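Local coordinates for protein ribonuclease H (PDB 4IBN) that probably cleaves the RNA strand of RNA-DNA hybrids endonucleolytically, giving 5'-phosphomonoesters with magnesium as cofactor, at residues Glu181-Ala184 / Ser188-Ala191; Gln154-Asn159 / Ser192-Glu197; Asp102-Trp107 / Ala127-Ala132; Arg73-Ala78 / Val91-Asp96; Val60-Pro63 / Arg69-Leu72. All coordinates share one frame; numbering follows the deposited sequence.

Interaction 1 of 5, residues Glu181-Ala184 / Ser188-Ala191; sequences EEWA and STAA
Thr189 lies over one face of the Trp183 indole. Its OG1 sits above the middle of the ring system, 3.6 Å from Trp183 CE2. The methyl reaches further along the same indole. Thr189 CG2 stands 4.0 Å from the centroid of the Trp183 six-membered ring and 16° off the ring normal, a CH-pi contact over the face. The two side chains cross at about a right angle.

The hydroxyl also makes the one hydrogen bond across the contact. Thr189 OG1 donates to Trp183 O over 2.8 Å. It comes in tilted 33° from the carbonyl plane. With chi1 at -58°, OG1 lies beside the backbone N of Thr189 and CG2 points anti to it, and both branches can reach the tryptophan. Thr189 thus binds the backbone and covers the side chain of a single residue.

The contact joins two short consecutive helices, 180-184 and 187-192, across the short link between them. In the RNase H fold seen here they follow the long helix 153-168. Trp183 connects the pair to that helix: Tyr157 meets its ring edge-to-face, and the His160 ring packs near it.

Ala184 adds a smaller touch. Its backbone O is 3.7 Å from Thr189 CG2.

Interaction 2 of 5, residues Gln154-Asn159 / Ser192-Glu197; sequences QNEYAN and SRMRLE
Gln154 starts with CG anti to its carbonyl carbon (chi1 -68°) and then bends at chi2 (105°), which turns its amide toward the backbone of Glu197. Both ends of the amide are used. Glu197 N donates to Gln154 OE1 over 3.0 Å in a nearly straight bond of 172°. Gln154 NE2 donates back to Glu197 O, also over 3.0 Å. Each donor lies in the plane of the carbonyl it meets, on a lone pair. The two bonds grip the amide by its edge and fix its rotation.

NE2 has a second partner in Glu43. Leu196 crosses the glutamine side chain at about a right angle, with its CD1 3.6 Å from Gln154 CD. Replacing Gln154 by alanine is likely to leave the N-H and C=O of Glu197, and the carboxylate of Glu43, without this partner.

Further along, Met194 runs extended beyond CG and lies by Glu156. Met194 SD is 3.9 Å from Glu156 CB, and Met194 CE is 3.7 Å from Glu156 OE1. The other carboxylate oxygen, OE2, is bound by Gly151 N. Met194 also touches Trp183. The side chain of Glu197 turns away to His152.

This pairing of an amide with both backbone groups of one residue resembles the paired bonds between antiparallel strands. Here it fastens the loop after helix 187-192 to the start of helix 153-168 of the RNase H fold.

Interaction 3 of 5, residues Asp102-Trp107 / Ala127-Ala132; sequences DGMTRW and ALWQEA
Trp129 drives the far end of its indole against Gly103, and this is the tight part of the contact. Trp129 CH2 is 3.6 Å from Gly103 CA. A beta carbon at Gly103 would come within about 2.2 Å of CH2, a clash, so the ring occupies the place a side chain would need.

Met104 closes in beside it. Its chain bends at chi2 (-72°), which brings the sulfur and methyl round to the other helix. Met104 SD lies at the edge of the Trp129 six-membered ring, 5.4 Å from its centroid, a Met-aromatic contact. Met104 CE goes on to Ala132 CB, 3.8 Å away. Val75 and Trp143 also pack on this methionine.

Away from these residues the contact is loose. Trp107 only skirts the other helix, its CE3 4.5 Å from Trp129 CZ2. Its own helix has a pi-type turn here, in which Asp102 O accepts from both Arg106 N and Trp107 N. Arg106 and Ala127 lie on the solvent side.

Helices 98-113 and 126-136 of the RNase H fold meet here almost perpendicularly, at 87° between the short segments. No hydrogen bond crosses between them. The one polar atom of the indole, NE1, is satisfied by Tyr99 OH. The fit thus rests on shape and apolar contact, and a buried tryptophan nitrogen is not left wanting.

Interaction 4 of 5, residues Arg73-Ala78 / Val91-Asp96; sequences RSVIEA and VVFTTD
Ser74 is the first residue of 73-78 to face the strand. Its OG lies near the plane of the Phe93 ring, at the edge, 4.2 Å from Phe93 CZ. The same hydroxyl is tied to Ala71 O one turn back. It also accepts from a water, 2.9 Å from Ser74 OG. That water is 2.7 Å from Thr95 OG1, which in turn is bonded to Ser97 N. One water thus bridges two hydroxyls at this end of the contact.

Val75 comes next and makes the nearest approach to the ring. Its CG2 is 3.9 Å from Phe93 CZ. The two side chains cross at about a right angle. Phe93 has CG anti to its backbone N (chi1 -170°), which extends the ring from the strand to the helix.

Ile76 turns to other company, packing on Leu128 and Ala132 of helix 126-136. Glu77 turns to strand 53-62, touching Val58 and Val60. Its OE2 forms a salt bridge with Arg73 NH2 through a weak hydrogen bond of 3.3 Å. The carboxylate oxygen lies in the guanidinium plane. Ala78 completes the row: its CB meets the ring edge 4.2 Å from Phe93 CE1.

The two segments run at 153° to each other, with axes 11.0 Å apart. Helix 67-82 links the parallel strands 53-62 and 90-95, so this is the helix-on-sheet packing of a beta-alpha-beta crossover in the RNase H fold. Just past the strand, Asp96 lies close to Asp22 and Glu23, an acidic cluster consistent with the active site of this family.

Interaction 5 of 5, residues Val60-Pro63 / Arg69-Leu72; sequences VSEP and RMAL
A two-pronged salt bridge between Glu62 and Arg69, backed by a methionine, ties the end of strand 53-62 to the first turns of helix 67-82. Arg69 grips the carboxylate side-on. Arg69 NE donates to Glu62 OE1 over 3.0 Å, and Arg69 NH2 donates to Glu62 OE2 over 2.8 Å. Both bonds are nearly straight and reach the syn sides of the oxygens. The two planar groups are only 25° from coplanar.

Glu62 has further partners: Thr65 OG1 at OE1 and Arg73 at OE2. With a smaller alanine in place of Glu62, Arg69 and Arg73 are likely to lose the carboxylate they share, and Arg69 would be freer to turn.

In the RNase H fold this strand and helix begin the crossover to strand 90-95, and the contact spans the short connection between them. Met70 packs against the same glutamate. Bends at chi2 (-47°) and chi3 (-69°) curl its end back to the strand. Met70 SD rests 3.8 Å from Glu62 CD. Its methyl lies along the strand, with Met70 CE 4.0 Å from Ser61 CA and 4.2 Å from Val60 CG2.

Overall arrangement
From the N terminus, interaction 5 closes the first and shortest of three successive loops in the RNase H fold, joining strand 53-62 to helix 67-82. Interaction 4 follows, where the same helix packs on strand 90-95. Interaction 3 then joins helices 98-113 and 126-136. These three touch one another: Ile76 meets Glu131, Leu72 meets Trp129, and Arg73 packs on Val60. Interaction 2 opens next, on helix 153-168, and its long loop contains the whole of interaction 1. Thr189 meets Met194 where these two adjoin, and Asn155 touches Asp96, joining interactions 2 and 4. No loops cross. Interactions 1 and 3 lie on opposite sides of the chain's centre, their centres about 33 Å apart.

Interaction 1 of 5, residues Glu181-Ala184 / Ser188-Ala191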
# COMPACT_ATOMS: atom_id res chain seq x y z
N GLU A 181 13.23 -0.10 -12.68
CA GLU A 181 13.73 0.01 -14.02
C GLU A 181 14.48 -1.22 -14.48
O GLU A 181 14.41 -1.60 -15.58
CB GLU A 181 14.56 1.28 -14.16
CG GLU A 181 13.68 2.52 -14.19
CD GLU A 181 13.24 3.02 -12.80
OE1 GLU A 181 13.67 2.47 -11.79
OE2 GLU A 181 12.49 4.00 -12.75
N GLU A 182 15.26 -1.78 -13.60
CA GLU A 182 15.98 -2.99 -13.91
C GLU A 182 15.00 -4.16 -14.11
O GLU A 182 15.12 -4.91 -15.01
CB GLU A 182 17.04 -3.28 -12.86
CG GLU A 182 18.16 -2.24 -12.76
CD GLU A 182 19.20 -2.28 -13.91
OE1 GLU A 182 19.16 -3.12 -14.82
OE2 GLU A 182 20.11 -1.45 -13.90
N TRP A 183 13.99 -4.25 -13.27
CA TRP A 183 12.99 -5.29 -13.40
C TRP A 183 12.26 -5.18 -14.75
O TRP A 183 11.94 -6.12 -15.37
CB TRP A 183 11.97 -5.20 -12.24
CG TRP A 183 10.78 -6.11 -12.32
CD1 TRP A 183 10.68 -7.36 -11.86
CD2 TRP A 183 9.51 -5.80 -12.87
NE1 TRP A 183 9.47 -7.87 -12.11
CE2 TRP A 183 8.71 -6.91 -12.72
CE3 TRP A 183 8.96 -4.66 -13.44
CZ2 TRP A 183 7.42 -6.93 -13.14
CZ3 TRP A 183 7.71 -4.71 -13.87
CH2 TRP A 183 6.93 -5.81 -13.70
N ALA A 184 11.96 -3.96 -15.13
CA ALA A 184 11.19 -3.69 -16.32
C ALA A 184 11.89 -4.17 -17.56
O ALA A 184 11.30 -4.48 -18.53
CB ALA A 184 10.88 -2.24 -16.45
N SER A 188 11.85 -11.71 -18.77
CA SER A 188 10.60 -12.21 -18.28
C SER A 188 9.54 -11.12 -18.29
O SER A 188 8.41 -11.36 -18.60
CB SER A 188 10.72 -12.84 -16.89
OG SER A 188 11.12 -11.92 -15.93
N THR A 189 9.93 -9.93 -17.92
CA THR A 189 8.99 -8.85 -17.92
C THR A 189 8.55 -8.52 -19.34
O THR A 189 7.42 -8.28 -19.60
CB THR A 189 9.58 -7.65 -17.25
OG1 THR A 189 9.95 -7.99 -15.93
CG2 THR A 189 8.56 -6.53 -17.21
N ALA A 190 9.48 -8.50 -20.25
CA ALA A 190 9.17 -8.15 -21.62
C ALA A 190 8.18 -9.11 -22.25
O ALA A 190 7.32 -8.72 -22.98
CB ALA A 190 10.43 -8.10 -22.43
N ALA A 191 8.33 -10.39 -21.96
CA ALA A 191 7.50 -11.42 -22.53
C ALA A 191 6.07 -11.31 -22.06
O ALA A 191 5.16 -11.83 -22.67
CB ALA A 191 8.07 -12.80 -22.24

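Interaction 2 of 5, residues Gln154-Asn159 / Ser192-Glu197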
# COMPACT_ATOMS: atom_id res chain seq x y z
N GLN A 154 3.25 -1.61 -12.78
CA GLN A 154 3.64 -1.25 -11.44
C GLN A 154 3.10 -2.20 -10.38
O GLN A 154 3.72 -2.43 -9.41
CB GLN A 154 3.25 0.19 -11.15
CG GLN A 154 4.01 1.21 -11.93
CD GLN A 154 3.19 1.81 -13.04
OE1 GLN A 154 2.43 1.15 -13.65
NE2 GLN A 154 3.34 3.08 -13.23
N ASN A 155 1.89 -2.68 -10.58
CA ASN A 155 1.31 -3.64 -9.67
C ASN A 155 2.08 -4.93 -9.68
O ASN A 155 2.31 -5.48 -8.67
CB ASN A 155 -0.14 -3.91 -9.98
CG ASN A 155 -0.67 -5.12 -9.23
OD1 ASN A 155 -1.06 -5.00 -8.11
ND2 ASN A 155 -0.67 -6.25 -9.87
N GLU A 156 2.47 -5.39 -10.85
CA GLU A 156 3.25 -6.59 -10.96
C GLU A 156 4.62 -6.44 -10.35
O GLU A 156 5.13 -7.38 -9.88
CB GLU A 156 3.26 -7.20 -12.37
CG GLU A 156 1.88 -7.44 -12.94
CD GLU A 156 1.69 -8.77 -13.68
OE1 GLU A 156 2.49 -9.66 -13.48
OE2 GLU A 156 0.78 -8.90 -14.50
N TYR A 157 5.20 -5.26 -10.44
CA TYR A 157 6.47 -5.03 -9.78
C TYR A 157 6.30 -5.13 -8.27
O TYR A 157 7.08 -5.71 -7.58
CB TYR A 157 7.10 -3.69 -10.16
CG TYR A 157 8.40 -3.45 -9.44
CD1 TYR A 157 8.52 -2.50 -8.48
CD2 TYR A 157 9.48 -4.22 -9.70
CE1 TYR A 157 9.68 -2.32 -7.80
CE2 TYR A 157 10.63 -4.05 -9.04
CZ TYR A 157 10.75 -3.10 -8.09
OH TYR A 157 11.90 -2.90 -7.42
N ALA A 158 5.23 -4.53 -7.79
CA ALA A 158 5.00 -4.52 -6.37
C ALA A 158 4.83 -5.93 -5.86
O ALA A 158 5.25 -6.23 -4.81
CB ALA A 158 3.80 -3.69 -6.01
N ASN A 159 4.18 -6.74 -6.65
CA ASN A 159 4.05 -8.14 -6.28
C ASN A 159 5.40 -8.83 -6.24
O ASN A 159 5.69 -9.61 -5.37
CB ASN A 159 3.13 -8.89 -7.24
CG ASN A 159 2.93 -10.33 -6.87
OD1 ASN A 159 2.24 -10.62 -5.96
ND2 ASN A 159 3.51 -11.19 -7.59
N SER A 192 5.90 -10.71 -20.91
CA SER A 192 4.60 -10.49 -20.32
C SER A 192 3.77 -9.37 -21.01
O SER A 192 2.57 -9.32 -20.91
CB SER A 192 4.78 -10.26 -18.84
OG SER A 192 3.55 -10.03 -18.25
N ARG A 193 4.43 -8.50 -21.73
CA ARG A 193 3.70 -7.50 -22.49
C ARG A 193 2.71 -6.66 -21.64
O ARG A 193 1.57 -6.55 -21.93
CB ARG A 193 3.04 -8.17 -23.68
CG ARG A 193 4.07 -8.76 -24.66
CD ARG A 193 3.42 -9.63 -25.73
NE ARG A 193 4.14 -9.81 -26.99
CZ ARG A 193 5.01 -10.80 -27.28
NH1 ARG A 193 5.36 -11.72 -26.40
NH2 ARG A 193 5.55 -10.86 -28.49
N MET A 194 3.23 -6.11 -20.57
CA MET A 194 2.49 -5.33 -19.60
C MET A 194 2.27 -3.89 -19.97
O MET A 194 2.91 -3.41 -20.85
CB MET A 194 3.23 -5.38 -18.28
CG MET A 194 3.58 -6.72 -17.83
SD MET A 194 4.07 -6.63 -16.16
CE MET A 194 4.84 -8.19 -15.91
N ARG A 195 1.35 -3.23 -19.28
CA ARG A 195 1.01 -1.85 -19.54
C ARG A 195 1.37 -1.00 -18.36
O ARG A 195 1.07 -1.35 -17.28
CB ARG A 195 -0.48 -1.70 -19.77
CG ARG A 195 -0.90 -1.97 -21.17
CD ARG A 195 -2.20 -2.66 -21.22
NE ARG A 195 -3.24 -1.71 -21.17
CZ ARG A 195 -4.46 -1.99 -20.78
NH1 ARG A 195 -4.79 -3.21 -20.36
NH2 ARG A 195 -5.35 -1.05 -20.80
N LEU A 196 2.05 0.11 -18.60
CA LEU A 196 2.45 1.02 -17.58
C LEU A 196 1.40 2.10 -17.33
O LEU A 196 0.84 2.59 -18.23
CB LEU A 196 3.73 1.69 -17.99
CG LEU A 196 4.38 2.61 -17.01
CD1 LEU A 196 5.15 1.85 -16.01
CD2 LEU A 196 5.23 3.55 -17.74
N GLU A 197 1.14 2.43 -16.07
CA GLU A 197 0.22 3.51 -15.78
C GLU A 197 0.98 4.83 -15.70
O GLU A 197 1.86 4.98 -14.98
CB GLU A 197 -0.50 3.23 -14.48
CG GLU A 197 -1.44 4.31 -14.04
CD GLU A 197 -2.67 3.84 -13.24
OE1 GLU A 197 -2.69 2.78 -12.58
OE2 GLU A 197 -3.64 4.62 -13.26

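Interaction 3 of 5, residues Asp102-Trp107 / Ala127-Ala132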
# COMPACT_ATOMS: atom_id res chain seq x y z
N ASP A 102 -11.92 -1.25 -0.11
CA ASP A 102 -13.22 -1.21 0.51
C ASP A 102 -13.14 -0.89 2.01
O ASP A 102 -13.98 -0.26 2.55
CB ASP A 102 -14.01 -2.49 0.26
CG ASP A 102 -14.32 -2.70 -1.18
OD1 ASP A 102 -14.50 -1.75 -1.90
OD2 ASP A 102 -14.42 -3.85 -1.54
N GLY A 103 -12.13 -1.38 2.67
CA GLY A 103 -11.98 -1.04 4.07
C GLY A 103 -11.73 0.42 4.30
O GLY A 103 -12.32 0.99 5.15
N MET A 104 -10.83 1.00 3.54
CA MET A 104 -10.55 2.42 3.70
C MET A 104 -11.66 3.35 3.26
O MET A 104 -11.72 4.44 3.70
CB MET A 104 -9.26 2.81 3.03
CG MET A 104 -8.11 2.15 3.63
SD MET A 104 -7.77 2.84 5.27
CE MET A 104 -6.17 2.21 5.62
N THR A 105 -12.44 2.92 2.31
CA THR A 105 -13.48 3.77 1.81
C THR A 105 -14.81 3.56 2.46
O THR A 105 -15.65 4.41 2.39
CB THR A 105 -13.70 3.62 0.29
OG1 THR A 105 -13.98 2.28 -0.05
CG2 THR A 105 -12.51 4.11 -0.47
N ARG A 106 -15.00 2.37 2.99
CA ARG A 106 -16.25 2.00 3.63
C ARG A 106 -16.15 1.40 5.01
O ARG A 106 -16.66 1.91 5.92
CB ARG A 106 -17.02 1.03 2.76
CG ARG A 106 -17.46 1.55 1.49
CD ARG A 106 -18.19 0.50 0.66
NE ARG A 106 -18.57 1.05 -0.61
CZ ARG A 106 -19.79 1.42 -0.91
NH1 ARG A 106 -20.77 1.25 -0.04
NH2 ARG A 106 -20.05 1.93 -2.09
N TRP A 107 -15.49 0.28 5.13
CA TRP A 107 -15.59 -0.49 6.35
C TRP A 107 -15.07 0.21 7.62
O TRP A 107 -15.63 0.04 8.63
CB TRP A 107 -14.94 -1.85 6.20
CG TRP A 107 -15.30 -2.63 5.01
CD1 TRP A 107 -16.40 -2.55 4.27
CD2 TRP A 107 -14.52 -3.66 4.44
NE1 TRP A 107 -16.36 -3.45 3.25
CE2 TRP A 107 -15.20 -4.14 3.34
CE3 TRP A 107 -13.31 -4.21 4.76
CZ2 TRP A 107 -14.72 -5.18 2.58
CZ3 TRP A 107 -12.81 -5.23 3.96
CH2 TRP A 107 -13.52 -5.70 2.90
N ALA A 127 -6.68 -4.29 15.28
CA ALA A 127 -5.56 -3.50 15.75
C ALA A 127 -4.73 -2.94 14.60
O ALA A 127 -4.33 -1.82 14.65
CB ALA A 127 -4.69 -4.29 16.67
N LEU A 128 -4.49 -3.76 13.60
CA LEU A 128 -3.79 -3.31 12.44
C LEU A 128 -4.55 -2.28 11.64
O LEU A 128 -3.98 -1.40 11.15
CB LEU A 128 -3.39 -4.46 11.53
CG LEU A 128 -2.05 -5.15 11.62
CD1 LEU A 128 -1.90 -5.94 10.37
CD2 LEU A 128 -0.92 -4.24 11.74
N TRP A 129 -5.84 -2.41 11.55
CA TRP A 129 -6.63 -1.42 10.86
C TRP A 129 -6.48 -0.08 11.56
O TRP A 129 -6.36 0.90 10.93
CB TRP A 129 -8.10 -1.80 10.83
CG TRP A 129 -8.47 -2.65 9.69
CD1 TRP A 129 -8.82 -3.96 9.73
CD2 TRP A 129 -8.54 -2.26 8.34
NE1 TRP A 129 -9.11 -4.40 8.50
CE2 TRP A 129 -8.94 -3.38 7.61
CE3 TRP A 129 -8.36 -1.07 7.67
CZ2 TRP A 129 -9.11 -3.34 6.26
CZ3 TRP A 129 -8.52 -1.05 6.33
CH2 TRP A 129 -8.90 -2.17 5.64
N GLN A 130 -6.47 -0.10 12.87
CA GLN A 130 -6.28 1.13 13.60
C GLN A 130 -4.93 1.77 13.34
O GLN A 130 -4.84 2.93 13.20
CB GLN A 130 -6.50 0.95 15.11
CG GLN A 130 -7.90 0.64 15.50
CD GLN A 130 -8.08 0.49 17.01
OE1 GLN A 130 -7.18 0.18 17.70
NE2 GLN A 130 -9.24 0.71 17.48
N GLU A 131 -3.89 0.97 13.28
CA GLU A 131 -2.59 1.44 12.90
C GLU A 131 -2.55 1.99 11.47
O GLU A 131 -1.91 2.94 11.19
CB GLU A 131 -1.55 0.33 13.05
CG GLU A 131 -1.28 -0.09 14.43
CD GLU A 131 -0.04 -0.96 14.58
OE1 GLU A 131 0.86 -0.89 13.75
OE2 GLU A 131 0.03 -1.67 15.57
N ALA A 132 -3.22 1.33 10.57
CA ALA A 132 -3.27 1.82 9.24
C ALA A 132 -3.97 3.14 9.12
O ALA A 132 -3.57 3.96 8.37
CB ALA A 132 -3.90 0.85 8.35

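Interaction 4 of 5, residues Arg73-Ala78 / Val91-Asp96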
# COMPACT_ATOMS: atom_id res chain seq x y z
N ARG A 73 -0.13 -4.09 6.26
CA ARG A 73 1.23 -3.60 6.41
C ARG A 73 1.70 -2.80 5.22
O ARG A 73 2.48 -1.91 5.37
CB ARG A 73 2.20 -4.72 6.76
CG ARG A 73 1.73 -5.46 7.95
CD ARG A 73 2.78 -5.88 8.92
NE ARG A 73 3.86 -4.93 9.09
CZ ARG A 73 5.07 -5.31 9.40
NH1 ARG A 73 5.29 -6.58 9.60
NH2 ARG A 73 6.06 -4.46 9.55
N SER A 74 1.21 -3.15 4.04
CA SER A 74 1.59 -2.40 2.87
C SER A 74 1.13 -0.97 3.02
O SER A 74 1.81 -0.07 2.65
CB SER A 74 1.08 -3.05 1.57
OG SER A 74 -0.26 -2.78 1.26
N VAL A 75 -0.05 -0.78 3.55
CA VAL A 75 -0.49 0.57 3.81
C VAL A 75 0.32 1.25 4.90
O VAL A 75 0.78 2.33 4.74
CB VAL A 75 -1.93 0.58 4.28
CG1 VAL A 75 -2.39 2.00 4.62
CG2 VAL A 75 -2.80 0.04 3.25
N ILE A 76 0.47 0.58 6.01
CA ILE A 76 1.16 1.19 7.10
C ILE A 76 2.58 1.56 6.76
O ILE A 76 3.01 2.63 7.02
CB ILE A 76 1.22 0.25 8.28
CG1 ILE A 76 -0.16 -0.02 8.80
CG2 ILE A 76 2.07 0.79 9.37
CD1 ILE A 76 -0.24 -1.24 9.72
N GLU A 77 3.29 0.65 6.16
CA GLU A 77 4.65 0.93 5.81
C GLU A 77 4.76 2.07 4.81
O GLU A 77 5.67 2.84 4.87
CB GLU A 77 5.39 -0.29 5.31
CG GLU A 77 5.55 -1.32 6.32
CD GLU A 77 6.32 -0.86 7.54
OE1 GLU A 77 7.28 -0.17 7.40
OE2 GLU A 77 5.95 -1.24 8.65
N ALA A 78 3.85 2.12 3.87
CA ALA A 78 3.90 3.17 2.87
C ALA A 78 3.71 4.54 3.44
O ALA A 78 4.44 5.41 3.17
CB ALA A 78 2.81 2.94 1.83
N VAL A 91 -1.82 11.34 -2.13
CA VAL A 91 -1.41 10.03 -2.56
C VAL A 91 -2.50 9.37 -3.37
O VAL A 91 -3.58 9.32 -2.97
CB VAL A 91 -1.10 9.12 -1.36
CG1 VAL A 91 -0.66 7.76 -1.79
CG2 VAL A 91 -0.09 9.78 -0.45
N VAL A 92 -2.14 8.82 -4.50
CA VAL A 92 -3.01 7.91 -5.18
C VAL A 92 -2.49 6.53 -4.85
O VAL A 92 -1.40 6.25 -5.20
CB VAL A 92 -2.94 8.11 -6.69
CG1 VAL A 92 -3.83 7.13 -7.37
CG2 VAL A 92 -3.34 9.48 -7.05
N PHE A 93 -3.28 5.72 -4.16
CA PHE A 93 -2.83 4.42 -3.69
C PHE A 93 -3.58 3.36 -4.45
O PHE A 93 -4.73 3.26 -4.33
CB PHE A 93 -3.08 4.30 -2.17
CG PHE A 93 -2.44 3.09 -1.50
CD1 PHE A 93 -1.35 3.23 -0.71
CD2 PHE A 93 -3.02 1.87 -1.56
CE1 PHE A 93 -0.81 2.19 -0.09
CE2 PHE A 93 -2.48 0.84 -0.93
CZ PHE A 93 -1.37 1.00 -0.20
N THR A 94 -2.84 2.61 -5.24
CA THR A 94 -3.40 1.56 -6.04
C THR A 94 -2.94 0.18 -5.59
O THR A 94 -1.82 -0.06 -5.49
CB THR A 94 -3.03 1.74 -7.55
OG1 THR A 94 -3.45 3.01 -8.01
CG2 THR A 94 -3.68 0.69 -8.36
N THR A 95 -3.90 -0.69 -5.35
CA THR A 95 -3.61 -2.01 -4.85
C THR A 95 -4.52 -3.04 -5.45
O THR A 95 -5.54 -2.71 -5.90
CB THR A 95 -3.75 -2.06 -3.35
OG1 THR A 95 -3.52 -3.37 -2.90
CG2 THR A 95 -5.09 -1.61 -2.94
N ASP A 96 -4.07 -4.28 -5.46
CA ASP A 96 -4.89 -5.43 -5.80
C ASP A 96 -5.84 -5.86 -4.69
O ASP A 96 -6.66 -6.68 -4.89
CB ASP A 96 -4.03 -6.64 -6.20
CG ASP A 96 -3.25 -7.21 -5.03
OD1 ASP A 96 -2.82 -6.47 -4.16
OD2 ASP A 96 -3.00 -8.39 -4.99
O HOH W 1 -1.70 -3.93 -1.01

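Interaction 5 of 5, residues Val60-Pro63 / Arg69-Leu72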
# COMPACT_ATOMS: atom_id res chain seq x y z
N VAL A 60 8.36 -5.06 3.59
CA VAL A 60 8.49 -5.72 4.87
C VAL A 60 8.02 -7.15 4.77
O VAL A 60 7.37 -7.49 3.85
CB VAL A 60 7.70 -5.05 5.94
CG1 VAL A 60 8.26 -3.68 6.18
CG2 VAL A 60 6.28 -5.00 5.59
N SER A 61 8.39 -7.96 5.75
CA SER A 61 7.98 -9.34 5.74
C SER A 61 7.68 -9.86 7.13
O SER A 61 8.08 -9.27 8.08
CB SER A 61 9.05 -10.20 5.11
OG SER A 61 10.28 -10.00 5.70
N GLU A 62 6.93 -10.97 7.19
CA GLU A 62 6.67 -11.75 8.40
C GLU A 62 6.86 -13.22 8.08
O GLU A 62 6.57 -13.63 7.00
CB GLU A 62 5.27 -11.50 8.92
CG GLU A 62 5.10 -10.12 9.47
CD GLU A 62 3.72 -9.75 9.92
OE1 GLU A 62 2.83 -10.57 9.89
OE2 GLU A 62 3.56 -8.59 10.30
N PRO A 63 7.38 -13.99 9.01
CA PRO A 63 7.59 -15.41 8.76
C PRO A 63 6.37 -16.35 8.81
O PRO A 63 6.46 -17.47 8.38
CB PRO A 63 8.60 -15.79 9.83
CG PRO A 63 8.37 -14.88 10.89
CD PRO A 63 7.95 -13.59 10.28
N ARG A 69 -3.18 -9.49 6.69
CA ARG A 69 -2.26 -8.76 7.52
C ARG A 69 -1.23 -8.02 6.65
O ARG A 69 -0.95 -6.88 6.85
CB ARG A 69 -1.50 -9.70 8.45
CG ARG A 69 -2.09 -9.99 9.80
CD ARG A 69 -1.03 -10.66 10.80
NE ARG A 69 0.17 -9.87 11.03
CZ ARG A 69 0.25 -8.88 11.90
NH1 ARG A 69 -0.79 -8.59 12.61
NH2 ARG A 69 1.34 -8.19 12.04
N MET A 70 -0.67 -8.71 5.69
CA MET A 70 0.32 -8.11 4.84
C MET A 70 -0.23 -6.94 3.98
O MET A 70 0.44 -5.99 3.70
CB MET A 70 1.09 -9.17 4.02
CG MET A 70 1.83 -10.16 4.87
SD MET A 70 2.80 -9.42 6.23
CE MET A 70 4.05 -8.60 5.36
N ALA A 71 -1.47 -7.06 3.56
CA ALA A 71 -2.08 -5.99 2.84
C ALA A 71 -2.13 -4.75 3.74
O ALA A 71 -1.83 -3.70 3.31
CB ALA A 71 -3.43 -6.38 2.39
N LEU A 72 -2.51 -4.95 4.98
CA LEU A 72 -2.53 -3.83 5.92
C LEU A 72 -1.13 -3.24 6.16
O LEU A 72 -0.97 -2.07 6.23
CB LEU A 72 -3.29 -4.16 7.20
CG LEU A 72 -4.79 -4.18 7.08
CD1 LEU A 72 -5.41 -4.98 8.20
CD2 LEU A 72 -5.28 -2.80 7.06